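Local structure of GDSL-like Lipase/Acylhydrolase family protein (Neisseria meningitidis, 4K7J) at residues T112-I125 / M214-R228. The protein probably removes O-acetyl groups from peptidoglycan, as an esterase of the SGNH (GDSL-like) hydrolase family. Sequence-based numbering, arbitrary orientation.
With ACT (acetate ion), chain C.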
ATOM      1  N   THR A 112       1.914  15.419  -1.719  1.00 16.11           N
ATOM      2  CA  THR A 112       2.634  14.143  -1.661  1.00 13.02           C
ATOM      3  C   THR A 112       4.148  14.301  -1.840  1.00 13.96           C
ATOM      4  O   THR A 112       4.630  15.343  -2.281  1.00 13.99           O
ATOM      5  CB  THR A 112       2.138  13.120  -2.708  1.00 15.39           C
ATOM      6  OG1 THR A 112       2.845  13.306  -3.949  1.00 13.11           O
ATOM      7  CG2 THR A 112       0.635  13.205  -2.912  1.00 12.58           C
ATOM      8  N   SER A 113       4.888  13.241  -1.542  1.00 15.37           N
ATOM      9  CA  SER A 113       6.350  13.295  -1.582  1.00 16.10           C
ATOM     10  C   SER A 113       6.894  13.078  -2.993  1.00 17.08           C
ATOM     11  O   SER A 113       8.098  13.140  -3.204  1.00 17.25           O
ATOM     12  CB  SER A 113       6.974  12.282  -0.603  1.00 16.53           C
ATOM     13  OG  SER A 113       6.460  10.970  -0.810  1.00 15.94           O
ATOM     14  N   ARG A 114       6.006  12.832  -3.951  1.00 12.49           N
ATOM     15  CA  ARG A 114       6.419  12.667  -5.332  1.00 15.87           C
ATOM     16  C   ARG A 114       7.313  13.818  -5.822  1.00 17.10           C
ATOM     17  O   ARG A 114       8.406  13.581  -6.322  1.00 15.01           O
ATOM     18  CB  ARG A 114       5.197  12.498  -6.242  1.00 17.03           C
ATOM     19  CG  ARG A 114       5.531  12.472  -7.728  1.00 16.51           C
ATOM     20  CD  ARG A 114       4.287  12.166  -8.563  1.00 17.02           C
ATOM     21  NE  ARG A 114       4.612  12.016  -9.979  1.00 21.66           N
ATOM     22  CZ  ARG A 114       4.529  12.997 -10.875  1.00 17.93           C
ATOM     23  NH1 ARG A 114       4.128  14.205 -10.505  1.00 18.73           N
ATOM     24  NH2 ARG A 114       4.853  12.765 -12.143  1.00 21.77           N
ATOM     25  N   ASN A 115       6.849  15.056  -5.668  1.00 12.32           N
ATOM     26  CA  ASN A 115       7.646  16.215  -6.064  1.00 16.63           C
ATOM     27  C   ASN A 115       7.997  17.111  -4.901  1.00 17.46           C
ATOM     28  O   ASN A 115       8.755  18.060  -5.080  1.00 15.78           O
ATOM     29  CB  ASN A 115       6.912  17.098  -7.072  1.00 15.18           C
ATOM     30  CG  ASN A 115       6.439  16.348  -8.281  1.00 16.11           C
ATOM     31  OD1 ASN A 115       5.239  16.295  -8.541  1.00 19.84           O
ATOM     32  ND2 ASN A 115       7.373  15.774  -9.043  1.00 16.58           N
ATOM     33  N   ASN A 116       7.435  16.850  -3.719  1.00 13.54           N
ATOM     34  CA  ASN A 116       7.598  17.809  -2.616  1.00 14.38           C
ATOM     35  C   ASN A 116       8.317  17.308  -1.378  1.00 17.28           C
ATOM     36  O   ASN A 116       8.421  16.108  -1.144  1.00 13.48           O
ATOM     37  CB  ASN A 116       6.245  18.384  -2.195  1.00 15.55           C
ATOM     38  CG  ASN A 116       5.606  19.184  -3.294  1.00 19.23           C
ATOM     39  OD1 ASN A 116       5.767  20.405  -3.375  1.00 23.68           O
ATOM     40  ND2 ASN A 116       4.892  18.497  -4.166  1.00 17.18           N
ATOM     41  N   THR A 117       8.791  18.256  -0.577  1.00 15.46           N
ATOM     42  CA  THR A 117       9.347  17.941   0.723  1.00 20.39           C
ATOM     43  C   THR A 117       8.313  18.326   1.758  1.00 22.06           C
ATOM     44  O   THR A 117       7.389  19.100   1.484  1.00 22.17           O
ATOM     45  CB  THR A 117      10.618  18.737   1.023  1.00 20.71           C
ATOM     46  OG1 THR A 117      10.271  20.117   1.181  1.00 24.94           O
ATOM     47  CG2 THR A 117      11.629  18.581  -0.112  1.00 21.38           C
ATOM     48  N   GLY A 118       8.473  17.782   2.952  1.00 22.85           N
ATOM     49  CA  GLY A 118       7.568  18.088   4.034  1.00 18.46           C
ATOM     50  C   GLY A 118       7.754  17.086   5.146  1.00 19.18           C
ATOM     51  O   GLY A 118       8.578  16.171   5.067  1.00 21.75           O
ATOM     52  N   ASP A 119       6.961  17.264   6.184  1.00 18.43           N
ATOM     53  CA  ASP A 119       6.972  16.376   7.333  1.00 17.44           C
ATOM     54  C   ASP A 119       5.935  15.264   7.085  1.00 18.46           C
ATOM     55  O   ASP A 119       4.865  15.251   7.683  1.00 20.99           O
ATOM     56  CB  ASP A 119       6.620  17.214   8.561  1.00 13.20           C
ATOM     57  CG  ASP A 119       6.769  16.460   9.868  1.00 18.94           C
ATOM     58  OD1 ASP A 119       7.609  15.544   9.953  1.00 15.23           O
ATOM     59  OD2 ASP A 119       6.059  16.827  10.825  1.00 19.97           O
ATOM     60  N   PHE A 120       6.241  14.334   6.190  1.00 18.59           N
ATOM     61  CA  PHE A 120       5.258  13.328   5.797  1.00 12.82           C
ATOM     62  C   PHE A 120       5.223  12.154   6.773  1.00 16.89           C
ATOM     63  O   PHE A 120       6.267  11.669   7.190  1.00 15.09           O
ATOM     64  CB  PHE A 120       5.558  12.789   4.392  1.00 15.25           C
ATOM     65  CG  PHE A 120       5.429  13.813   3.278  1.00  9.49           C
ATOM     66  CD1 PHE A 120       4.186  14.207   2.823  1.00 14.55           C
ATOM     67  CD2 PHE A 120       6.557  14.317   2.650  1.00 15.38           C
ATOM     68  CE1 PHE A 120       4.061  15.126   1.802  1.00 13.14           C
ATOM     69  CE2 PHE A 120       6.450  15.234   1.617  1.00 14.66           C
ATOM     70  CZ  PHE A 120       5.204  15.642   1.188  1.00 17.88           C
ATOM     71  N   PRO A 121       4.020  11.674   7.118  1.00 15.67           N
ATOM     72  CA  PRO A 121       3.926  10.415   7.860  1.00 17.58           C
ATOM     73  C   PRO A 121       4.099   9.272   6.867  1.00 15.93           C
ATOM     74  O   PRO A 121       4.146   9.538   5.661  1.00 15.76           O
ATOM     75  CB  PRO A 121       2.491  10.438   8.396  1.00 14.78           C
ATOM     76  CG  PRO A 121       1.722  11.170   7.333  1.00 18.61           C
ATOM     77  CD  PRO A 121       2.696  12.180   6.723  1.00 16.01           C
ATOM     78  N   LEU A 122       4.198   8.038   7.356  1.00 18.68           N
ATOM     79  CA  LEU A 122       4.356   6.874   6.486  1.00 16.94           C
ATOM     80  C   LEU A 122       3.378   6.919   5.317  1.00 12.12           C
ATOM     81  O   LEU A 122       2.197   7.176   5.524  1.00 16.12           O
ATOM     82  CB  LEU A 122       4.139   5.575   7.272  1.00 18.18           C
ATOM     83  CG  LEU A 122       4.364   4.347   6.390  1.00 17.23           C
ATOM     84  CD1 LEU A 122       5.829   4.011   6.354  1.00 13.74           C
ATOM     85  CD2 LEU A 122       3.525   3.163   6.861  1.00 20.59           C
ATOM     86  N   GLY A 123       3.878   6.719   4.091  1.00 15.32           N
ATOM     87  CA  GLY A 123       3.030   6.701   2.903  1.00  9.44           C
ATOM     88  C   GLY A 123       3.259   7.892   1.980  1.00 15.19           C
ATOM     89  O   GLY A 123       2.906   7.864   0.788  1.00 12.24           O
ATOM     90  N   GLY A 124       3.823   8.956   2.546  1.00 14.65           N
ATOM     91  CA  GLY A 124       4.192  10.136   1.790  1.00 12.67           C
ATOM     92  C   GLY A 124       3.043  11.036   1.355  1.00 16.27           C
ATOM     93  O   GLY A 124       3.199  11.839   0.436  1.00 15.12           O
ATOM     94  N   ILE A 125       1.896  10.927   2.022  1.00 12.53           N
ATOM     95  CA  ILE A 125       0.744  11.760   1.687  1.00 12.24           C
ATOM     96  C   ILE A 125       0.213  12.464   2.927  1.00 16.67           C
ATOM     97  O   ILE A 125       0.052  11.848   3.984  1.00 14.72           O
ATOM     98  CB  ILE A 125      -0.384  10.915   1.048  1.00 15.24           C
ATOM     99  CG1 ILE A 125       0.126  10.248  -0.230  1.00 11.88           C
ATOM    100  CG2 ILE A 125      -1.640  11.765   0.771  1.00 12.01           C
ATOM    101  CD1 ILE A 125      -0.879   9.382  -0.911  1.00 18.36           C
ATOM    102  N   MET A 214      -0.724   2.142  -0.257  1.00 14.50           N
ATOM    103  CA  MET A 214       0.085   3.333  -0.037  1.00 13.44           C
ATOM    104  C   MET A 214       1.044   3.499  -1.197  1.00 14.13           C
ATOM    105  O   MET A 214       2.232   3.187  -1.075  1.00 11.85           O
ATOM    106  CB  MET A 214       0.908   3.231   1.257  1.00 15.92           C
ATOM    107  CG  MET A 214       0.110   3.283   2.523  1.00 19.96           C
ATOM    108  SD  MET A 214       1.149   3.579   3.966  1.00 18.31           S
ATOM    109  CE  MET A 214      -0.159   3.905   5.139  1.00 15.91           C
ATOM    110  N   GLY A 215       0.523   3.983  -2.316  1.00 15.62           N
ATOM    111  CA  GLY A 215       1.322   4.201  -3.505  1.00 13.59           C
ATOM    112  C   GLY A 215       1.636   5.656  -3.774  1.00 14.77           C
ATOM    113  O   GLY A 215       0.876   6.552  -3.404  1.00 13.20           O
ATOM    114  N   ILE A 216       2.772   5.881  -4.433  1.00  9.68           N
ATOM    115  CA  ILE A 216       3.178   7.207  -4.870  1.00 14.14           C
ATOM    116  C   ILE A 216       3.695   7.101  -6.298  1.00 13.81           C
ATOM    117  O   ILE A 216       4.670   6.393  -6.539  1.00 14.33           O
ATOM    118  CB  ILE A 216       4.338   7.751  -4.018  1.00 13.66           C
ATOM    119  CG1 ILE A 216       3.911   8.003  -2.567  1.00 13.95           C
ATOM    120  CG2 ILE A 216       4.866   9.043  -4.642  1.00 16.15           C
ATOM    121  CD1 ILE A 216       3.146   9.321  -2.386  1.00 16.91           C
ATOM    122  N   ASN A 217       3.046   7.785  -7.238  1.00 14.96           N
ATOM    123  CA  ASN A 217       3.468   7.753  -8.640  1.00 13.42           C
ATOM    124  C   ASN A 217       4.957   8.049  -8.783  1.00 16.03           C
ATOM    125  O   ASN A 217       5.444   9.058  -8.266  1.00 14.61           O
ATOM    126  CB  ASN A 217       2.664   8.753  -9.471  1.00 13.24           C
ATOM    127  CG  ASN A 217       1.227   8.308  -9.710  1.00 14.59           C
ATOM    128  OD1 ASN A 217       0.879   7.157  -9.493  1.00 14.90           O
ATOM    129  ND2 ASN A 217       0.399   9.220 -10.188  1.00 11.78           N
ATOM    130  N   GLY A 218       5.686   7.157  -9.455  1.00 14.36           N
ATOM    131  CA  GLY A 218       7.109   7.373  -9.692  1.00 22.05           C
ATOM    132  C   GLY A 218       8.075   6.972  -8.577  1.00 19.39           C
ATOM    133  O   GLY A 218       9.292   7.037  -8.757  1.00 21.16           O
ATOM    134  N   ALA A 219       7.549   6.538  -7.434  1.00 15.78           N
ATOM    135  CA  ALA A 219       8.387   6.336  -6.248  1.00 16.25           C
ATOM    136  C   ALA A 219       9.311   5.118  -6.309  1.00 16.91           C
ATOM    137  O   ALA A 219       9.048   4.143  -7.018  1.00 18.23           O
ATOM    138  CB  ALA A 219       7.529   6.267  -4.992  1.00 14.69           C
ATOM    139  N   GLN A 220      10.389   5.195  -5.534  1.00 15.77           N
ATOM    140  CA  GLN A 220      11.325   4.093  -5.331  1.00 16.28           C
ATOM    141  C   GLN A 220      11.384   3.809  -3.831  1.00 17.62           C
ATOM    142  O   GLN A 220      11.086   4.699  -3.033  1.00 13.01           O
ATOM    143  CB  GLN A 220      12.703   4.490  -5.825  1.00 13.49           C
ATOM    144  CG  GLN A 220      12.760   4.774  -7.337  1.00 17.97           C
ATOM    145  CD  GLN A 220      14.125   5.261  -7.749  1.00 21.23           C
ATOM    146  OE1 GLN A 220      15.155   4.718  -7.311  1.00 17.48           O
ATOM    147  NE2 GLN A 220      14.155   6.316  -8.555  1.00 20.09           N
ATOM    148  N   LEU A 221      11.759   2.588  -3.447  1.00  9.92           N
ATOM    149  CA  LEU A 221      11.739   2.212  -2.029  1.00 16.05           C
ATOM    150  C   LEU A 221      12.638   3.079  -1.168  1.00 15.20           C
ATOM    151  O   LEU A 221      12.275   3.423  -0.047  1.00 13.50           O
ATOM    152  CB  LEU A 221      12.101   0.735  -1.818  1.00 12.92           C
ATOM    153  CG  LEU A 221      12.262   0.328  -0.348  1.00 14.71           C
ATOM    154  CD1 LEU A 221      10.943   0.439   0.397  1.00 16.43           C
ATOM    155  CD2 LEU A 221      12.838  -1.050  -0.196  1.00 22.12           C
ATOM    156  N   THR A 222      13.809   3.435  -1.692  1.00 19.99           N
ATOM    157  CA  THR A 222      14.759   4.250  -0.939  1.00 15.27           C
ATOM    158  C   THR A 222      14.203   5.636  -0.650  1.00 18.21           C
ATOM    159  O   THR A 222      14.683   6.324   0.249  1.00 18.34           O
ATOM    160  CB  THR A 222      16.115   4.395  -1.662  1.00 23.05           C
ATOM    161  OG1 THR A 222      15.924   5.008  -2.952  1.00 17.79           O
ATOM    162  CG2 THR A 222      16.777   3.031  -1.824  1.00 16.24           C
ATOM    163  N   GLN A 223      13.187   6.042  -1.399  1.00 12.94           N
ATOM    164  CA  GLN A 223      12.611   7.366  -1.215  1.00 16.01           C
ATOM    165  C   GLN A 223      11.675   7.460  -0.010  1.00 17.92           C
ATOM    166  O   GLN A 223      11.058   8.492   0.199  1.00 20.23           O
ATOM    167  CB  GLN A 223      11.922   7.857  -2.490  1.00 15.72           C
ATOM    168  CG  GLN A 223      12.934   8.143  -3.605  1.00 14.24           C
ATOM    169  CD  GLN A 223      12.285   8.371  -4.940  1.00 15.08           C
ATOM    170  OE1 GLN A 223      11.215   7.850  -5.206  1.00 18.79           O
ATOM    171  NE2 GLN A 223      12.933   9.162  -5.793  1.00 21.29           N
ATOM    172  N   TRP A 224      11.582   6.392   0.782  1.00 15.00           N
ATOM    173  CA  TRP A 224      11.023   6.522   2.124  1.00 18.69           C
ATOM    174  C   TRP A 224      11.813   7.578   2.924  1.00 19.21           C
ATOM    175  O   TRP A 224      11.300   8.156   3.894  1.00 17.28           O
ATOM    176  CB  TRP A 224      11.048   5.184   2.867  1.00 17.53           C
ATOM    177  CG  TRP A 224      10.034   4.161   2.388  1.00 17.89           C
ATOM    178  CD1 TRP A 224       9.402   4.121   1.174  1.00 14.44           C
ATOM    179  CD2 TRP A 224       9.547   3.040   3.133  1.00 21.26           C
ATOM    180  NE1 TRP A 224       8.551   3.042   1.123  1.00 13.68           N
ATOM    181  CE2 TRP A 224       8.631   2.359   2.311  1.00 16.39           C
ATOM    182  CE3 TRP A 224       9.802   2.546   4.421  1.00 19.52           C
ATOM    183  CZ2 TRP A 224       7.964   1.207   2.732  1.00 14.31           C
ATOM    184  CZ3 TRP A 224       9.143   1.403   4.836  1.00 20.36           C
ATOM    185  CH2 TRP A 224       8.229   0.747   3.994  1.00 18.17           C
ATOM    186  N   SER A 225      13.057   7.830   2.515  1.00 14.79           N
ATOM    187  CA  SER A 225      13.897   8.843   3.170  1.00 21.91           C
ATOM    188  C   SER A 225      13.300  10.265   3.083  1.00 19.92           C
ATOM    189  O   SER A 225      13.634  11.138   3.886  1.00 19.82           O
ATOM    190  CB  SER A 225      15.326   8.823   2.605  1.00 17.61           C
ATOM    191  OG  SER A 225      15.362   9.430   1.329  1.00 22.88           O
ATOM    192  N   LYS A 226      12.398  10.477   2.125  1.00 20.96           N
ATOM    193  CA  LYS A 226      11.650  11.731   2.016  1.00 17.27           C
ATOM    194  C   LYS A 226      10.649  11.920   3.149  1.00 16.77           C
ATOM    195  O   LYS A 226      10.143  13.028   3.346  1.00 15.53           O
ATOM    196  CB  LYS A 226      10.860  11.779   0.700  1.00 13.33           C
ATOM    197  CG  LYS A 226      11.678  11.902  -0.580  1.00 14.70           C
ATOM    198  CD  LYS A 226      10.705  11.911  -1.766  1.00 19.29           C
ATOM    199  CE  LYS A 226      11.390  12.120  -3.110  1.00 18.43           C
ATOM    200  NZ  LYS A 226      10.366  12.060  -4.216  1.00 16.44           N
ATOM    201  N   TRP A 227      10.330  10.838   3.860  1.00 15.44           N
ATOM    202  CA  TRP A 227       9.293  10.886   4.890  1.00 17.25           C
ATOM    203  C   TRP A 227       9.941  11.146   6.258  1.00 21.18           C
ATOM    204  O   TRP A 227      11.161  11.069   6.385  1.00 18.92           O
ATOM    205  CB  TRP A 227       8.459   9.593   4.908  1.00 17.64           C
ATOM    206  CG  TRP A 227       7.892   9.182   3.574  1.00 13.61           C
ATOM    207  CD1 TRP A 227       7.725   9.971   2.472  1.00 14.52           C
ATOM    208  CD2 TRP A 227       7.441   7.875   3.202  1.00 15.70           C
ATOM    209  NE1 TRP A 227       7.192   9.238   1.445  1.00 13.07           N
ATOM    210  CE2 TRP A 227       7.006   7.948   1.867  1.00 12.43           C
ATOM    211  CE3 TRP A 227       7.358   6.644   3.875  1.00 15.16           C
ATOM    212  CZ2 TRP A 227       6.490   6.841   1.184  1.00 13.15           C
ATOM    213  CZ3 TRP A 227       6.852   5.540   3.193  1.00 12.59           C
ATOM    214  CH2 TRP A 227       6.439   5.646   1.857  1.00 12.06           C
ATOM    215  N   ARG A 228       9.135  11.453   7.273  1.00 17.98           N
ATOM    216  CA  ARG A 228       9.679  11.889   8.565  1.00 19.41           C
ATOM    217  C   ARG A 228      10.555  10.825   9.236  1.00 18.73           C
ATOM    218  O   ARG A 228      10.400   9.638   8.989  1.00 17.93           O
ATOM    219  CB  ARG A 228       8.563  12.376   9.514  1.00 18.65           C
ATOM    220  CG  ARG A 228       7.698  11.280  10.098  1.00 15.78           C
ATOM    221  CD  ARG A 228       6.370  11.839  10.616  1.00 18.63           C
ATOM    222  NE  ARG A 228       5.651  10.869  11.447  1.00 18.39           N
ATOM    223  CZ  ARG A 228       5.778  10.797  12.768  1.00 20.43           C
ATOM    224  NH1 ARG A 228       6.588  11.636  13.396  1.00 18.24           N
ATOM    225  NH2 ARG A 228       5.105   9.887  13.458  1.00 19.70           N
TER
HETATM  226  C   ACT C 401       5.443   4.366 -12.028  1.00 28.47           C
HETATM  227  O   ACT C 401       5.185   5.280 -12.865  1.00 25.01           O
HETATM  228  OXT ACT C 401       5.505   4.688 -10.812  1.00 21.56           O
HETATM  229  CH3 ACT C 401       5.643   2.943 -12.448  1.00 19.13           C
HETATM  230  O   HOH W   1      10.540  15.592   2.632  1.00 18.36           O
HETATM  231  O   HOH W   2      10.321  14.417   6.393  1.00 30.69           O
HETATM  232  O   HOH W   3       7.885  14.264  12.240  1.00 19.96           O
HETATM  233  O   HOH W   4       0.879   6.471  -0.428  1.00 14.59           O
HETATM  234  O   HOH W   5       3.973   5.354  -0.154  1.00 16.51           O
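The type II turn P121-G124, in the loop between strands 109-112 and 125-128, lies on the indole of W227, in the segment that follows edge strand 208-215 of the mixed sheet. G123 CA makes a CH-pi contact over the six-membered ring, 3.9 Å from its centroid. G123 N and G124 N lie over this same face; W224 CA covers the opposite one. With CG anti to the carbonyl carbon (chi1 -52°), W227 lays its indole flat against the turn. Its NE1 donates in the ring plane to S113 OG at 2.9 Å, which, with the packing on both faces, helps fix the rotation of the indole. L122 CD1 packs on W227 CZ3, and L122 CD2 meets M214 SD at 3.8 Å.

I216 CD1 touches G123 O, T112 CB and I125 CG1. R114 runs out extended; N217 O lies at the edge of its guanidinium, in plane, and is closest to CD. The extended K226 chain brings NZ to S113 O at 2.7 Å, with a weak second bond to R114 O. R228 N donates to F120 O at 2.9 Å. Water 3 bridges D119 OD1 and R228 NH1, while salt bridges tie D119 to K154 and R228 to D234. Water 4 lies between G123 O and G215 O, and water 5 between G123 O and M214 O.

G218 N, in the turn I216-A219, binds an acetate at OXT (2.8 Å). H351 also holds this ion. The backbone N of S62 and G218 and the N250 side chain around one acetate are consistent with the oxyanion hole of SGNH hydrolases.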